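Local coordinates for aminotransferase (Bacillus subtilis, PDB 6L1O), which is a pyridoxal-phosphate-dependent aminotransferase that takes part in the biosynthesis of the dipeptide antibiotic bacilysin, at residues Y153-E158 against L173-N178. Residues are numbered along the deposited sequence; the frame is centred on the assembly and turned at random.
Sequences YLPDFE and LNYPNN. With PLP (pyridoxal-5'-phosphate), chain E.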
# COMPACT_ATOMS: atom_id res chain seq x y z
N TYR B 153 -28.66 -6.30 15.69
CA TYR B 153 -27.64 -6.52 14.71
C TYR B 153 -26.29 -6.80 15.34
O TYR B 153 -25.26 -6.54 14.76
CB TYR B 153 -27.60 -5.34 13.74
CG TYR B 153 -28.82 -5.19 12.89
CD1 TYR B 153 -29.10 -6.08 11.86
CD2 TYR B 153 -29.63 -4.07 13.01
CE1 TYR B 153 -30.19 -5.89 11.02
CE2 TYR B 153 -30.72 -3.89 12.19
CZ TYR B 153 -30.99 -4.81 11.20
OH TYR B 153 -32.07 -4.58 10.38
N LEU B 154 -26.32 -7.37 16.56
CA LEU B 154 -25.14 -7.91 17.20
C LEU B 154 -25.13 -9.47 17.05
O LEU B 154 -26.18 -10.10 17.14
CB LEU B 154 -25.16 -7.54 18.66
CG LEU B 154 -25.16 -6.04 19.02
CD1 LEU B 154 -25.29 -5.89 20.54
CD2 LEU B 154 -23.88 -5.39 18.51
N PRO B 155 -23.97 -10.08 16.82
CA PRO B 155 -23.94 -11.52 16.59
C PRO B 155 -24.20 -12.25 17.94
O PRO B 155 -23.89 -11.72 19.00
CB PRO B 155 -22.50 -11.77 16.15
CG PRO B 155 -21.71 -10.73 16.88
CD PRO B 155 -22.61 -9.51 16.84
N ASP B 156 -24.83 -13.42 17.85
CA ASP B 156 -24.97 -14.33 18.99
C ASP B 156 -23.86 -15.38 18.88
O ASP B 156 -23.94 -16.30 18.05
CB ASP B 156 -26.36 -14.98 18.97
CG ASP B 156 -26.63 -15.83 20.22
OD1 ASP B 156 -25.67 -16.19 20.96
OD2 ASP B 156 -27.82 -16.16 20.42
N PHE B 157 -22.87 -15.27 19.73
CA PHE B 157 -21.64 -16.10 19.62
C PHE B 157 -21.89 -17.57 19.98
O PHE B 157 -21.17 -18.46 19.52
CB PHE B 157 -20.53 -15.54 20.49
CG PHE B 157 -20.08 -14.15 20.09
CD1 PHE B 157 -19.55 -13.92 18.82
CD2 PHE B 157 -20.19 -13.10 20.95
CE1 PHE B 157 -19.13 -12.65 18.43
CE2 PHE B 157 -19.79 -11.81 20.59
CZ PHE B 157 -19.23 -11.60 19.33
N GLU B 158 -22.92 -17.80 20.79
CA GLU B 158 -23.33 -19.16 21.16
C GLU B 158 -24.10 -19.87 20.05
O GLU B 158 -24.24 -21.09 20.10
CB GLU B 158 -24.18 -19.10 22.43
CG GLU B 158 -23.39 -18.65 23.65
CD GLU B 158 -22.31 -19.66 24.04
OE1 GLU B 158 -22.51 -20.88 23.85
OE2 GLU B 158 -21.24 -19.24 24.55
N LEU B 173 -15.56 -7.70 13.51
CA LEU B 173 -16.72 -7.02 13.97
C LEU B 173 -16.61 -5.53 13.52
O LEU B 173 -15.53 -5.02 13.39
CB LEU B 173 -16.80 -7.11 15.50
CG LEU B 173 -16.90 -8.52 16.11
CD1 LEU B 173 -16.68 -8.42 17.62
CD2 LEU B 173 -18.22 -9.13 15.77
N ASN B 174 -17.74 -4.87 13.35
CA ASN B 174 -17.79 -3.52 12.85
C ASN B 174 -18.91 -2.70 13.49
O ASN B 174 -20.05 -2.80 13.06
CB ASN B 174 -17.95 -3.59 11.34
CG ASN B 174 -18.18 -2.26 10.69
OD1 ASN B 174 -19.01 -2.14 9.82
ND2 ASN B 174 -17.43 -1.25 11.10
N TYR B 175 -18.59 -1.90 14.50
CA TYR B 175 -19.58 -1.00 15.16
C TYR B 175 -18.98 0.36 15.46
O TYR B 175 -17.88 0.45 15.98
CB TYR B 175 -20.22 -1.65 16.41
CG TYR B 175 -20.89 -2.98 16.07
CD1 TYR B 175 -22.19 -3.03 15.59
CD2 TYR B 175 -20.19 -4.17 16.14
CE1 TYR B 175 -22.75 -4.19 15.24
CE2 TYR B 175 -20.77 -5.36 15.76
CZ TYR B 175 -22.04 -5.37 15.30
OH TYR B 175 -22.61 -6.56 14.90
N PRO B 176 -19.69 1.44 15.13
CA PRO B 176 -20.99 1.56 14.43
C PRO B 176 -20.96 0.91 13.12
O PRO B 176 -19.95 0.97 12.44
CB PRO B 176 -21.20 3.10 14.34
CG PRO B 176 -20.37 3.64 15.41
CD PRO B 176 -19.13 2.77 15.40
N ASN B 177 -22.06 0.23 12.74
CA ASN B 177 -22.04 -0.79 11.67
C ASN B 177 -22.44 -0.32 10.26
O ASN B 177 -23.40 0.40 10.06
CB ASN B 177 -22.97 -1.92 12.09
CG ASN B 177 -23.03 -3.05 11.11
OD1 ASN B 177 -23.94 -3.13 10.30
ND2 ASN B 177 -22.05 -3.89 11.14
N ASN B 178 -21.67 -0.77 9.30
CA ASN B 178 -21.94 -0.64 7.88
C ASN B 178 -22.41 -2.03 7.45
O ASN B 178 -21.65 -2.95 7.49
CB ASN B 178 -20.67 -0.25 7.14
CG ASN B 178 -20.85 -0.14 5.64
OD1 ASN B 178 -21.94 -0.35 5.09
ND2 ASN B 178 -19.74 0.14 4.94
N1 PLP E . -14.53 -0.31 7.14
C2 PLP E . -15.79 -0.03 6.76
C2A PLP E . -16.94 -0.91 7.17
C3 PLP E . -16.05 1.06 5.86
O3 PLP E . -17.27 1.37 5.40
C4 PLP E . -14.93 1.86 5.51
C4A PLP E . -15.18 2.73 4.31
C5 PLP E . -13.60 1.51 5.97
C6 PLP E . -13.47 0.42 6.82
C5A PLP E . -12.39 2.36 5.70
O4P PLP E . -12.00 2.46 4.40
P PLP E . -10.57 3.16 4.04
O1P PLP E . -9.87 2.15 3.20
O2P PLP E . -9.83 3.59 5.29
O3P PLP E . -10.96 4.38 3.25
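Y175 is joined to the 153-158 loop by a single hydrogen bond: its hydroxyl OH donates to the backbone O of Y153 at 2.7 Å. The donor lies in the carbonyl plane with a C=O...donor angle of 145°, and the acceptor sits at the ring edge, near the ring plane. P155 CD makes a van der Waals contact with the same hydroxyl, 3.5 Å from Y175 OH and oblique to the ring. Apolar contacts supplement the bond. Methyl CD2 of L154 stands over one face of the Y175 ring, 3.9 Å from its centroid and 23° off the normal, which meets the criteria for a CH-pi contact; its offset runs toward the rim, where CE1 and CZ are nearest. CG of Y175 lies beside its backbone N (chi1 -56°), which carries the ring toward 153-158, with OH at Y153 O and one face against L154 CD2. Further along, P155 CG meets L173 CD2 at 4.0 Å, while L173 CD1 lies at the edge of the F157 ring, a looser 4.4 Å from CZ.

Topologically, the loop belongs to the connection between strands 141-146 and 168-174 in the mixed seven-stranded sheet of the fold-type I PLP-dependent enzymes, to which this class I aminotransferase belongs. P155, F157 and L173 all touch M145 of strand 141-146, outermost in the sheet within this chain, and helix 186-199 meets P155, F157, L173 and Y175.

Two side-chain hydrogen bonds span the turn after the strand, which contains a cis peptide before P176. N177 ND2 donates to N174 O at 3.0 Å, and the backbone N of N178 donates to N174 OD1 from above the plane of the N174 side-chain carbonyl, at 3.0 Å. At the end of the turn, N178 ND2 donates to PLP O3 at 2.8 Å, while R367 NH1 bonds to N178 OD1 on the other branch of the amide.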